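Local coordinates for aspartate aminotransferase (Plasmodium falciparum, PDB 3K7Y), which probably catalyses the reversible transfer of an amino group from L-aspartate to 2-oxoglutarate, with pyridoxal 5'-phosphate as cofactor, and works as a homodimer, at residues 32-37 / 392-397; 184-189 / 376-381; 217-222 / 319-324; 327-332 / 354-359. One frame throughout, in Å; residues are numbered along the deposited sequence.

Interaction 1: residues 32-37 / 392-397; sequences INLSIG and DYIADK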
loop_
_atom_site.group_PDB
_atom_site.type_symbol
_atom_site.label_atom_id
_atom_site.label_comp_id
_atom_site.label_asym_id
_atom_site.label_seq_id
_atom_site.Cartn_x
_atom_site.Cartn_y
_atom_site.Cartn_z
ATOM N N ILE A 32 14.097 13.143 -25.634
ATOM C CA ILE A 32 12.933 12.307 -25.937
ATOM C C ILE A 32 12.794 11.089 -25.016
ATOM O O ILE A 32 13.743 10.336 -24.780
ATOM C CB ILE A 32 12.864 11.900 -27.430
ATOM C CG1 ILE A 32 12.727 13.150 -28.307
ATOM C CG2 ILE A 32 11.688 10.973 -27.687
ATOM C CD1 ILE A 32 13.019 12.940 -29.780
ATOM N N ASN A 33 11.562 10.921 -24.547
ATOM C CA ASN A 33 11.144 10.016 -23.488
ATOM C C ASN A 33 10.409 8.794 -24.013
ATOM O O ASN A 33 9.187 8.834 -24.168
ATOM C CB ASN A 33 10.159 10.790 -22.613
ATOM C CG ASN A 33 9.306 11.801 -23.424
ATOM O OD1 ASN A 33 9.814 12.827 -23.894
ATOM N ND2 ASN A 33 8.016 11.504 -23.582
ATOM N N LEU A 34 11.124 7.709 -24.289
ATOM C CA LEU A 34 10.471 6.530 -24.875
ATOM C C LEU A 34 10.626 5.251 -24.051
ATOM O O LEU A 34 10.629 4.154 -24.597
ATOM C CB LEU A 34 10.950 6.297 -26.317
ATOM C CG LEU A 34 10.855 7.417 -27.367
ATOM C CD1 LEU A 34 11.474 6.982 -28.678
ATOM C CD2 LEU A 34 9.419 7.887 -27.598
ATOM N N SER A 35 10.722 5.396 -22.735
ATOM C CA SER A 35 11.010 4.272 -21.843
ATOM C C SER A 35 9.969 4.172 -20.737
ATOM O O SER A 35 9.609 3.074 -20.291
ATOM C CB SER A 35 12.381 4.467 -21.216
ATOM O OG SER A 35 12.417 5.716 -20.554
ATOM N N ILE A 36 9.513 5.346 -20.302
ATOM C CA ILE A 36 8.490 5.525 -19.271
ATOM C C ILE A 36 7.260 4.635 -19.484
ATOM O O ILE A 36 6.735 4.532 -20.597
ATOM C CB ILE A 36 8.061 7.038 -19.149
ATOM C CG1 ILE A 36 8.487 7.864 -20.387
ATOM C CG2 ILE A 36 8.594 7.657 -17.856
ATOM C CD1 ILE A 36 9.988 8.291 -20.439
ATOM N N GLY A 37 6.819 3.987 -18.408
ATOM C CA GLY A 37 5.620 3.146 -18.447
ATOM C C GLY A 37 4.349 3.927 -18.752
ATOM O O GLY A 37 3.351 3.351 -19.175
ATOM N N ASP A 392 10.308 12.552 -37.534
ATOM C CA ASP A 392 11.520 12.770 -38.320
ATOM C C ASP A 392 12.744 12.518 -37.464
ATOM O O ASP A 392 13.459 11.544 -37.681
ATOM C CB ASP A 392 11.567 14.180 -38.943
ATOM C CG ASP A 392 12.986 14.589 -39.444
ATOM O OD1 ASP A 392 13.231 15.811 -39.612
ATOM O OD2 ASP A 392 13.857 13.704 -39.668
ATOM N N TYR A 393 12.967 13.383 -36.483
ATOM C CA TYR A 393 14.181 13.303 -35.691
ATOM C C TYR A 393 14.446 11.862 -35.241
ATOM O O TYR A 393 15.518 11.304 -35.505
ATOM C CB TYR A 393 14.125 14.257 -34.503
ATOM C CG TYR A 393 15.408 14.271 -33.722
ATOM C CD1 TYR A 393 16.552 14.885 -34.238
ATOM C CD2 TYR A 393 15.495 13.647 -32.474
ATOM C CE1 TYR A 393 17.752 14.891 -33.523
ATOM C CE2 TYR A 393 16.688 13.648 -31.748
ATOM C CZ TYR A 393 17.811 14.273 -32.275
ATOM O OH TYR A 393 18.996 14.280 -31.567
ATOM N N ILE A 394 13.451 11.260 -34.598
ATOM C CA ILE A 394 13.563 9.907 -34.074
ATOM C C ILE A 394 13.955 8.906 -35.164
ATOM O O ILE A 394 14.968 8.206 -35.048
ATOM C CB ILE A 394 12.239 9.453 -33.426
ATOM C CG1 ILE A 394 11.870 10.367 -32.261
ATOM C CG2 ILE A 394 12.352 8.024 -32.943
ATOM C CD1 ILE A 394 10.488 10.141 -31.728
ATOM N N ALA A 395 13.140 8.860 -36.214
ATOM C CA ALA A 395 13.251 7.856 -37.262
ATOM C C ALA A 395 14.580 7.997 -37.971
ATOM O O ALA A 395 15.264 7.001 -38.225
ATOM C CB ALA A 395 12.089 7.977 -38.239
ATOM N N ASP A 396 14.947 9.241 -38.260
ATOM C CA ASP A 396 16.262 9.558 -38.778
ATOM C C ASP A 396 17.354 8.963 -37.887
ATOM O O ASP A 396 18.090 8.083 -38.323
ATOM C CB ASP A 396 16.428 11.072 -38.923
ATOM C CG ASP A 396 17.795 11.468 -39.442
ATOM O OD1 ASP A 396 18.591 10.591 -39.853
ATOM O OD2 ASP A 396 18.070 12.678 -39.435
ATOM N N LYS A 397 17.435 9.415 -36.640
ATOM C CA LYS A 397 18.499 8.972 -35.740
ATOM C C LYS A 397 18.619 7.450 -35.577
ATOM O O LYS A 397 19.726 6.934 -35.389
ATOM C CB LYS A 397 18.382 9.654 -34.376
ATOM C CG LYS A 397 18.761 11.150 -34.366
ATOM C CD LYS A 397 20.113 11.409 -35.025
ATOM C CE LYS A 397 20.465 12.884 -35.047
ATOM N NZ LYS A 397 19.597 13.663 -35.974
#

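Interaction 2: residues 184-189 / 376-381; sequences YNPCSV and INNGRI. With PLP (pyridoxal-5'-phosphate), chain B.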
loop_
_atom_site.group_PDB
_atom_site.type_symbol
_atom_site.label_atom_id
_atom_site.label_comp_id
_atom_site.label_asym_id
_atom_site.label_seq_id
_atom_site.Cartn_x
_atom_site.Cartn_y
_atom_site.Cartn_z
ATOM N N TYR A 184 0.688 -7.197 -24.293
ATOM C CA TYR A 184 1.852 -7.788 -23.655
ATOM C C TYR A 184 2.952 -6.776 -23.378
ATOM O O TYR A 184 3.309 -5.971 -24.239
ATOM C CB TYR A 184 2.395 -8.908 -24.530
ATOM C CG TYR A 184 3.241 -9.911 -23.795
ATOM C CD1 TYR A 184 4.521 -9.585 -23.339
ATOM C CD2 TYR A 184 2.770 -11.206 -23.560
ATOM C CE1 TYR A 184 5.311 -10.526 -22.662
ATOM C CE2 TYR A 184 3.561 -12.166 -22.882
ATOM C CZ TYR A 184 4.827 -11.817 -22.442
ATOM O OH TYR A 184 5.595 -12.755 -21.779
ATOM N N ASN A 185 3.467 -6.819 -22.154
ATOM C CA ASN A 185 4.608 -6.009 -21.731
ATOM C C ASN A 185 5.824 -6.895 -21.433
ATOM O O ASN A 185 5.818 -7.632 -20.456
ATOM C CB ASN A 185 4.225 -5.190 -20.498
ATOM C CG ASN A 185 5.343 -4.288 -20.017
ATOM O OD1 ASN A 185 6.515 -4.492 -20.335
ATOM N ND2 ASN A 185 4.983 -3.280 -19.238
ATOM N N PRO A 186 6.887 -6.804 -22.259
ATOM C CA PRO A 186 7.151 -5.868 -23.370
ATOM C C PRO A 186 6.663 -6.194 -24.797
ATOM O O PRO A 186 6.480 -5.259 -25.577
ATOM C CB PRO A 186 8.675 -5.781 -23.382
ATOM C CG PRO A 186 9.107 -7.125 -22.928
ATOM C CD PRO A 186 8.078 -7.614 -21.937
ATOM N N CYS A 187 6.474 -7.469 -25.152
ATOM C CA CYS A 187 6.153 -7.875 -26.560
ATOM C C CYS A 187 5.134 -7.047 -27.342
ATOM O O CYS A 187 5.319 -6.821 -28.521
ATOM C CB CYS A 187 5.731 -9.336 -26.630
ATOM S SG CYS A 187 7.014 -10.374 -25.989
ATOM N N SER A 188 4.056 -6.626 -26.694
ATOM C CA SER A 188 3.017 -5.843 -27.346
ATOM C C SER A 188 2.273 -6.685 -28.376
ATOM O O SER A 188 1.772 -6.163 -29.361
ATOM C CB SER A 188 3.618 -4.605 -28.022
ATOM O OG SER A 188 4.645 -4.041 -27.233
ATOM N N VAL A 189 2.197 -7.986 -28.129
ATOM C CA VAL A 189 1.569 -8.938 -29.039
ATOM C C VAL A 189 0.457 -9.652 -28.268
ATOM O O VAL A 189 0.740 -10.278 -27.256
ATOM C CB VAL A 189 2.626 -9.993 -29.527
ATOM C CG1 VAL A 189 2.001 -11.026 -30.412
ATOM C CG2 VAL A 189 3.780 -9.333 -30.268
ATOM N N ILE A 376 14.294 1.496 -23.739
ATOM C CA ILE A 376 14.728 0.407 -22.854
ATOM C C ILE A 376 15.800 -0.502 -23.506
ATOM O O ILE A 376 15.824 -0.700 -24.721
ATOM C CB ILE A 376 13.532 -0.423 -22.278
ATOM C CG1 ILE A 376 12.477 0.493 -21.642
ATOM C CG2 ILE A 376 14.000 -1.470 -21.259
ATOM C CD1 ILE A 376 11.202 0.701 -22.532
ATOM N N ASN A 377 16.686 -1.036 -22.668
ATOM C CA ASN A 377 17.794 -1.928 -23.064
ATOM C C ASN A 377 17.443 -3.077 -23.996
ATOM O O ASN A 377 18.324 -3.588 -24.696
ATOM C CB ASN A 377 18.456 -2.525 -21.808
ATOM C CG ASN A 377 18.892 -1.459 -20.827
ATOM O OD1 ASN A 377 18.255 -1.255 -19.776
ATOM N ND2 ASN A 377 19.964 -0.733 -21.181
ATOM N N ASN A 378 16.181 -3.503 -23.992
ATOM C CA ASN A 378 15.772 -4.706 -24.735
ATOM C C ASN A 378 15.070 -4.484 -26.090
ATOM O O ASN A 378 14.796 -5.454 -26.811
ATOM C CB ASN A 378 14.952 -5.661 -23.835
ATOM C CG ASN A 378 13.609 -5.066 -23.361
ATOM O OD1 ASN A 378 12.955 -5.637 -22.493
ATOM N ND2 ASN A 378 13.206 -3.934 -23.920
ATOM N N GLY A 379 14.786 -3.223 -26.421
ATOM C CA GLY A 379 14.042 -2.891 -27.617
ATOM C C GLY A 379 12.676 -2.250 -27.400
ATOM O O GLY A 379 12.144 -1.654 -28.329
ATOM N N ARG A 380 12.093 -2.368 -26.200
ATOM C CA ARG A 380 10.736 -1.833 -25.907
ATOM C C ARG A 380 10.603 -0.319 -26.131
ATOM O O ARG A 380 11.530 0.453 -25.845
ATOM C CB ARG A 380 10.287 -2.181 -24.485
ATOM C CG ARG A 380 8.795 -1.941 -24.251
ATOM C CD ARG A 380 8.363 -2.151 -22.797
ATOM N NE ARG A 380 8.585 -0.975 -21.951
ATOM C CZ ARG A 380 8.269 -0.901 -20.659
ATOM N NH1 ARG A 380 7.707 -1.936 -20.034
ATOM N NH2 ARG A 380 8.507 0.221 -19.984
ATOM N N ILE A 381 9.449 0.119 -26.623
ATOM C CA ILE A 381 9.314 1.507 -27.054
ATOM C C ILE A 381 7.982 2.114 -26.708
ATOM O O ILE A 381 6.939 1.660 -27.184
ATOM C CB ILE A 381 9.520 1.615 -28.557
ATOM C CG1 ILE A 381 10.952 2.014 -28.862
ATOM C CG2 ILE A 381 8.564 2.610 -29.196
ATOM C CD1 ILE A 381 11.270 1.803 -30.312
HETATM N N1 PLP B . 1.489 -5.854 -14.922
HETATM C C2 PLP B . 1.956 -5.332 -16.101
HETATM C C2A PLP B . 2.094 -6.239 -17.264
HETATM C C3 PLP B . 2.274 -3.985 -16.185
HETATM O O3 PLP B . 2.724 -3.458 -17.369
HETATM C C4 PLP B . 2.131 -3.167 -15.063
HETATM C C4A PLP B . 2.349 -1.696 -15.247
HETATM O O4A PLP B . 1.379 -0.970 -15.504
HETATM C C5 PLP B . 1.645 -3.690 -13.850
HETATM C C6 PLP B . 1.336 -5.052 -13.798
HETATM C C5A PLP B . 1.466 -2.885 -12.559
HETATM O O4P PLP B . 0.747 -1.669 -12.659
HETATM P P PLP B . 0.650 -0.661 -11.394
HETATM O O1P PLP B . -0.613 0.151 -11.440
HETATM O O2P PLP B . 1.770 0.341 -11.476
HETATM O O3P PLP B . 0.683 -1.497 -10.134
#

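Interaction 3: residues 217-222 / 319-324; sequences QGFGHT and QRITNN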
loop_
_atom_site.group_PDB
_atom_site.type_symbol
_atom_site.label_atom_id
_atom_site.label_comp_id
_atom_site.label_asym_id
_atom_site.label_seq_id
_atom_site.Cartn_x
_atom_site.Cartn_y
_atom_site.Cartn_z
ATOM N N GLN A 217 -6.728 -2.980 -20.076
ATOM C CA GLN A 217 -7.992 -3.234 -20.760
ATOM C C GLN A 217 -8.266 -2.018 -21.626
ATOM O O GLN A 217 -8.332 -0.897 -21.118
ATOM C CB GLN A 217 -9.147 -3.452 -19.782
ATOM C CG GLN A 217 -9.613 -4.894 -19.643
ATOM C CD GLN A 217 -11.085 -4.999 -19.237
ATOM O OE1 GLN A 217 -11.557 -4.270 -18.379
ATOM N NE2 GLN A 217 -11.808 -5.914 -19.858
ATOM N N GLY A 218 -8.379 -2.230 -22.932
ATOM C CA GLY A 218 -8.801 -1.162 -23.848
ATOM C C GLY A 218 -7.717 -0.536 -24.709
ATOM O O GLY A 218 -7.949 0.495 -25.359
ATOM N N PHE A 219 -6.543 -1.165 -24.724
ATOM C CA PHE A 219 -5.424 -0.696 -25.533
ATOM C C PHE A 219 -5.093 -1.617 -26.708
ATOM O O PHE A 219 -4.489 -1.190 -27.692
ATOM C CB PHE A 219 -4.204 -0.464 -24.653
ATOM C CG PHE A 219 -4.329 0.737 -23.774
ATOM C CD1 PHE A 219 -4.085 2.009 -24.276
ATOM C CD2 PHE A 219 -4.693 0.604 -22.438
ATOM C CE1 PHE A 219 -4.195 3.138 -23.459
ATOM C CE2 PHE A 219 -4.803 1.728 -21.606
ATOM C CZ PHE A 219 -4.554 2.997 -22.122
ATOM N N GLY A 220 -5.507 -2.870 -26.610
ATOM C CA GLY A 220 -5.245 -3.840 -27.664
ATOM C C GLY A 220 -6.225 -3.725 -28.805
ATOM O O GLY A 220 -5.907 -4.037 -29.957
ATOM N N HIS A 221 -7.431 -3.273 -28.483
ATOM C CA HIS A 221 -8.504 -3.190 -29.466
ATOM C C HIS A 221 -9.238 -1.867 -29.416
ATOM O O HIS A 221 -8.798 -0.929 -28.754
ATOM C CB HIS A 221 -9.471 -4.348 -29.263
ATOM C CG HIS A 221 -8.854 -5.685 -29.512
ATOM N ND1 HIS A 221 -7.940 -5.903 -30.520
ATOM C CD2 HIS A 221 -9.028 -6.876 -28.897
ATOM C CE1 HIS A 221 -7.571 -7.169 -30.508
ATOM N NE2 HIS A 221 -8.221 -7.783 -29.537
ATOM N N THR A 222 -10.349 -1.796 -30.140
ATOM C CA THR A 222 -11.226 -0.631 -30.109
ATOM C C THR A 222 -12.288 -0.833 -29.027
ATOM O O THR A 222 -12.545 0.059 -28.219
ATOM C CB THR A 222 -11.859 -0.384 -31.487
ATOM O OG1 THR A 222 -11.761 -1.587 -32.261
ATOM C CG2 THR A 222 -11.120 0.733 -32.220
ATOM N N GLN A 319 -7.183 3.830 -30.443
ATOM C CA GLN A 319 -7.121 4.195 -31.857
ATOM C C GLN A 319 -5.852 5.026 -32.095
ATOM O O GLN A 319 -4.947 4.583 -32.797
ATOM C CB GLN A 319 -8.390 4.936 -32.333
ATOM C CG GLN A 319 -8.266 6.485 -32.383
ATOM C CD GLN A 319 -9.459 7.226 -33.012
ATOM O OE1 GLN A 319 -10.512 6.643 -33.276
ATOM N NE2 GLN A 319 -9.285 8.527 -33.247
ATOM N N ARG A 320 -5.763 6.199 -31.463
ATOM C CA ARG A 320 -4.659 7.127 -31.717
ATOM C C ARG A 320 -3.316 6.416 -31.587
ATOM O O ARG A 320 -2.442 6.570 -32.440
ATOM C CB ARG A 320 -4.722 8.349 -30.793
ATOM C CG ARG A 320 -3.540 9.303 -30.983
ATOM C CD ARG A 320 -3.420 10.409 -29.899
ATOM N NE ARG A 320 -2.857 9.977 -28.604
ATOM C CZ ARG A 320 -1.591 9.612 -28.364
ATOM N NH1 ARG A 320 -0.674 9.565 -29.330
ATOM N NH2 ARG A 320 -1.243 9.261 -27.131
ATOM N N ILE A 321 -3.173 5.625 -30.527
ATOM C CA ILE A 321 -1.958 4.865 -30.291
ATOM C C ILE A 321 -1.668 3.930 -31.458
ATOM O O ILE A 321 -0.661 4.116 -32.133
ATOM C CB ILE A 321 -1.982 4.126 -28.941
ATOM C CG1 ILE A 321 -1.856 5.145 -27.798
ATOM C CG2 ILE A 321 -0.846 3.127 -28.867
ATOM C CD1 ILE A 321 -2.253 4.635 -26.421
ATOM N N THR A 322 -2.543 2.962 -31.741
ATOM C CA THR A 322 -2.211 2.008 -32.799
ATOM C C THR A 322 -1.960 2.746 -34.119
ATOM O O THR A 322 -1.183 2.274 -34.942
ATOM C CB THR A 322 -3.198 0.809 -32.939
ATOM O OG1 THR A 322 -4.274 1.162 -33.791
ATOM C CG2 THR A 322 -3.742 0.351 -31.609
ATOM N N ASN A 323 -2.571 3.925 -34.279
ATOM C CA ASN A 323 -2.329 4.809 -35.441
ATOM C C ASN A 323 -0.914 5.393 -35.428
ATOM O O ASN A 323 -0.161 5.256 -36.395
ATOM C CB ASN A 323 -3.370 5.948 -35.530
ATOM C CG ASN A 323 -4.786 5.450 -35.874
ATOM O OD1 ASN A 323 -5.013 4.250 -36.062
ATOM N ND2 ASN A 323 -5.742 6.380 -35.946
ATOM N N ASN A 324 -0.569 6.046 -34.323
ATOM C CA ASN A 324 0.789 6.505 -34.043
ATOM C C ASN A 324 1.894 5.449 -34.331
ATOM O O ASN A 324 2.954 5.785 -34.848
ATOM C CB ASN A 324 0.860 6.943 -32.580
ATOM C CG ASN A 324 1.661 8.219 -32.378
ATOM O OD1 ASN A 324 1.786 9.042 -33.295
ATOM N ND2 ASN A 324 2.191 8.406 -31.159
#

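Interaction 4: residues 327-332 / 354-359; sequences LFFNKL and LFSFVP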
loop_
_atom_site.group_PDB
_atom_site.type_symbol
_atom_site.label_atom_id
_atom_site.label_comp_id
_atom_site.label_asym_id
_atom_site.label_seq_id
_atom_site.Cartn_x
_atom_site.Cartn_y
_atom_site.Cartn_z
ATOM N N LEU A 327 2.027 5.002 -38.286
ATOM C CA LEU A 327 2.785 6.153 -38.781
ATOM C C LEU A 327 4.275 5.947 -38.574
ATOM O O LEU A 327 5.074 6.115 -39.500
ATOM C CB LEU A 327 2.368 7.434 -38.050
ATOM C CG LEU A 327 2.837 8.810 -38.550
ATOM C CD1 LEU A 327 2.703 9.820 -37.439
ATOM C CD2 LEU A 327 4.257 8.836 -39.035
ATOM N N PHE A 328 4.634 5.581 -37.351
ATOM C CA PHE A 328 6.019 5.492 -36.939
ATOM C C PHE A 328 6.901 4.623 -37.860
ATOM O O PHE A 328 7.917 5.097 -38.370
ATOM C CB PHE A 328 6.103 5.052 -35.467
ATOM C CG PHE A 328 7.509 4.861 -34.970
ATOM C CD1 PHE A 328 8.394 5.929 -34.908
ATOM C CD2 PHE A 328 7.952 3.607 -34.575
ATOM C CE1 PHE A 328 9.704 5.749 -34.462
ATOM C CE2 PHE A 328 9.259 3.421 -34.120
ATOM C CZ PHE A 328 10.139 4.497 -34.066
ATOM N N PHE A 329 6.507 3.370 -38.083
ATOM C CA PHE A 329 7.303 2.465 -38.919
ATOM C C PHE A 329 7.292 2.897 -40.366
ATOM O O PHE A 329 8.183 2.539 -41.133
ATOM C CB PHE A 329 6.837 1.012 -38.781
ATOM C CG PHE A 329 6.985 0.475 -37.390
ATOM C CD1 PHE A 329 8.234 0.097 -36.905
ATOM C CD2 PHE A 329 5.889 0.377 -36.556
ATOM C CE1 PHE A 329 8.388 -0.366 -35.620
ATOM C CE2 PHE A 329 6.028 -0.094 -35.265
ATOM C CZ PHE A 329 7.283 -0.463 -34.794
ATOM N N ASN A 330 6.286 3.674 -40.738
ATOM C CA ASN A 330 6.237 4.224 -42.080
ATOM C C ASN A 330 7.290 5.320 -42.313
ATOM O O ASN A 330 7.776 5.507 -43.440
ATOM C CB ASN A 330 4.828 4.706 -42.419
ATOM C CG ASN A 330 3.890 3.566 -42.763
ATOM O OD1 ASN A 330 2.681 3.689 -42.600
ATOM N ND2 ASN A 330 4.438 2.456 -43.252
ATOM N N LYS A 331 7.645 6.038 -41.250
ATOM C CA LYS A 331 8.716 7.016 -41.352
ATOM C C LYS A 331 10.078 6.320 -41.380
ATOM O O LYS A 331 11.048 6.853 -41.934
ATOM C CB LYS A 331 8.634 8.043 -40.225
ATOM C CG LYS A 331 7.464 9.023 -40.371
ATOM C CD LYS A 331 7.810 10.266 -41.201
ATOM C CE LYS A 331 6.593 11.159 -41.392
ATOM N NZ LYS A 331 6.894 12.352 -42.224
ATOM N N LEU A 332 10.131 5.118 -40.810
ATOM C CA LEU A 332 11.350 4.313 -40.779
ATOM C C LEU A 332 11.538 3.558 -42.079
ATOM O O LEU A 332 12.671 3.279 -42.470
ATOM C CB LEU A 332 11.328 3.311 -39.619
ATOM C CG LEU A 332 11.558 3.763 -38.175
ATOM C CD1 LEU A 332 11.437 2.578 -37.252
ATOM C CD2 LEU A 332 12.921 4.390 -38.024
ATOM N N LEU A 354 0.611 -0.209 -25.308
ATOM C CA LEU A 354 1.252 1.072 -25.066
ATOM C C LEU A 354 2.627 1.151 -25.747
ATOM O O LEU A 354 3.135 2.255 -26.009
ATOM C CB LEU A 354 1.404 1.242 -23.557
ATOM C CG LEU A 354 0.954 2.514 -22.839
ATOM C CD1 LEU A 354 0.439 2.154 -21.472
ATOM C CD2 LEU A 354 2.075 3.547 -22.719
ATOM N N PHE A 355 3.227 -0.014 -26.016
ATOM C CA PHE A 355 4.574 -0.074 -26.598
ATOM C C PHE A 355 4.658 -0.734 -27.975
ATOM O O PHE A 355 3.707 -1.341 -28.460
ATOM C CB PHE A 355 5.554 -0.833 -25.687
ATOM C CG PHE A 355 5.423 -0.523 -24.232
ATOM C CD1 PHE A 355 5.937 0.646 -23.707
ATOM C CD2 PHE A 355 4.804 -1.426 -23.379
ATOM C CE1 PHE A 355 5.808 0.913 -22.349
ATOM C CE2 PHE A 355 4.674 -1.167 -22.035
ATOM C CZ PHE A 355 5.171 -0.005 -21.518
ATOM N N SER A 356 5.824 -0.602 -28.592
ATOM C CA SER A 356 6.242 -1.535 -29.626
ATOM C C SER A 356 7.514 -2.213 -29.125
ATOM O O SER A 356 8.188 -1.682 -28.242
ATOM C CB SER A 356 6.469 -0.830 -30.963
ATOM O OG SER A 356 5.262 -0.761 -31.701
ATOM N N PHE A 357 7.817 -3.390 -29.665
ATOM C CA PHE A 357 8.958 -4.175 -29.226
ATOM C C PHE A 357 9.810 -4.521 -30.444
ATOM O O PHE A 357 9.389 -5.308 -31.301
ATOM C CB PHE A 357 8.464 -5.439 -28.523
ATOM C CG PHE A 357 9.554 -6.274 -27.883
ATOM C CD1 PHE A 357 10.528 -5.692 -27.077
ATOM C CD2 PHE A 357 9.560 -7.658 -28.044
ATOM C CE1 PHE A 357 11.518 -6.477 -26.481
ATOM C CE2 PHE A 357 10.540 -8.447 -27.450
ATOM C CZ PHE A 357 11.520 -7.860 -26.669
ATOM N N VAL A 358 10.998 -3.919 -30.528
ATOM C CA VAL A 358 11.888 -4.107 -31.669
ATOM C C VAL A 358 13.236 -4.663 -31.191
ATOM O O VAL A 358 14.168 -3.890 -30.947
ATOM C CB VAL A 358 12.096 -2.755 -32.431
ATOM C CG1 VAL A 358 12.950 -2.924 -33.705
ATOM C CG2 VAL A 358 10.763 -2.123 -32.776
ATOM N N PRO A 359 13.351 -5.998 -31.037
ATOM C CA PRO A 359 14.604 -6.532 -30.482
ATOM C C PRO A 359 15.850 -5.951 -31.148
ATOM O O PRO A 359 16.823 -5.605 -30.464
ATOM C CB PRO A 359 14.475 -8.041 -30.721
ATOM C CG PRO A 359 13.000 -8.294 -30.579
ATOM C CD PRO A 359 12.319 -7.050 -31.160
#

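Interaction 1: residues 32-37 / 392-397
Tyr-393, which Ile-32 meets at the ring edge, is itself held in its helix by a bond from the backbone N of Lys-397 to its carbonyl O, 2.9 Å. CG of Lys-397 lies 3.8 Å above one face of the tyrosine ring, near the rim. Ile-32 approaches close to the ring plane, its CD1 3.7 Å from CD2 of Tyr-393, and the same methyl stands 3.8 Å from CG1 of Ile-394. A single methyl therefore serves both residues; it arrives there because CG1 of Ile-32 is anti to the carbonyl carbon (chi1 -62°) and the chain continues extended. Leu-34 adds a looser touch, its CD1 4.5 Å from CG2 of Ile-394. The contact between the segments is apolar throughout and largely buried. Backbone bonds join Ile-32 to His-372 and Tyr-374, while Ile-394 also touches Phe-328 of helix 304-335. Such packing of the C-terminal helix against a small parallel pair of strands belongs to the small domain of fold-type I aminotransferases.

Interaction 2: residues 184-189 / 376-381
The cofactor site of a class I aminotransferase is illustrated here by Asn-185, whose amide is shared between pyridoxal phosphate and Arg-380. Its ND2 donates to O3 of the cofactor at 2.9 Å, and its OD1 accepts from NH1 of Arg-380 at 2.8 Å. The latter bond is bent: NH1 comes in at 103° to the C=O bond, somewhat out of the carbonyl plane, whereas OD1 lies in the guanidinium plane, at its edge. Amide and guanidinium are turned 60° apart. Because each end of the amide has a partner, its rotation is probably fixed, with the arginine, seen from the cofactor, as a second-shell support. Beside it Pro-186, after a cis peptide bond, sets its CB 3.7 Å from CD of Arg-380, alongside the arginine chain, which bends at chi3 (84°). Arg-380 begins strand 380-382; it also bonds to the carbonyl O of Ser-35, makes a cation-pi contact with Phe-355 of the adjacent strand 355-357, and touches Ile-16 of helix 15-23.

Interaction 3: residues 217-222 / 319-324
The irregular loop 217-222 passes one side of helix 304-335, coming nearest where CA of Phe-219 lies 8.1 Å from CA of Ile-321. Just before the contact, Gly-218 has a positive phi of 105°, a conformation in which a beta carbon would press on the preceding carbonyl O. Phe-219 leaves the backbone across the line to the helix, yet its ring swings nearer, a chi1 of -72° laying it beside its own backbone N. There the ring offers an edge: CD1 of Ile-321 sits close to the ring plane, 3.8 Å from CE1 and 3.9 Å from CD1 of Phe-219. In this fold the loop follows strand 209-214 of the large-domain sheet and carries on from Tyr-216, a cofactor-binding residue; between nearest side-chain atoms, Phe-219 is about 3 Å from Tyr-216 and about 4 Å from Lys-249, which also binds the cofactor. Ile-321 of the long helix so packs on a ring that neighbours the cofactor-binding residues. Thr-322, next along the helix, brings its methyl CG2 within 4.3 Å of the carbonyl O of Phe-219. Asp-227 OD2 accepts hydrogen bonds from the backbone N of both Gly-218 and Gly-220.

Interaction 4: residues 327-332 / 354-359
The ring of Phe-329 turns its edge to Ser-356 of strand 355-357 and to Val-358 just after it, both near its plane, while one face is occupied from its own helix by CD2 of Phe-328, 4.0 Å above the ring centre. The ring of Tyr-348 also meets it, with the two planes only about 15° from parallel. At the edge, OG of Ser-356 lies in the ring plane, 3.7 Å from both CE2 and CZ of Phe-329; the serine CB follows at 3.9 Å from that CZ. Further round the rim, CG2 of Val-358 comes to 4.1 Å from CE1 of Phe-329. Ser-356 points toward the helix and Phe-357 away, and the alternation of the strand carries on into Val-358, which points toward it again. A chi1 of -62° sets the phenylalanine ring beside its own backbone N and carries its far rim to the strand. The serine hydroxyl also has a weak hydrogen bond to Gln-351 OE1. Its oxygen touches the aromatic rim, where the slightly positive ring hydrogens probably make its presence mildly favourable. Between 327-332 and 354-359 the contact is van der Waals packing; the polar tie of this helix to the strand comes from Arg-325, which bonds to the carbonyl O of Phe-355 and weakly to Ser-356 OG.

How the interactions relate
From the N terminus, segment 32-37 opens the longest loop, which interaction 1 closes at 392-397. Within it, 184-189 opens a loop that interaction 2 closes at 376-381. That second loop holds two others in series: interaction 3 opens at 217-222 and closes at 319-324, and interaction 4 then runs from 327-332 to 354-359. None of them cross. Helix 304-335 serves interactions 3 and 4 in turn, leading from the loop that follows Tyr-216 near the cofactor to the small domain. Strands 355-357 and 380-382, joined by Ser-356 N and Ile-381 O at 2.9 Å, link interactions 4 and 2, while Ala-395 against Leu-332 and Lys-331 brings the C-terminal helix of interaction 1 onto the long helix.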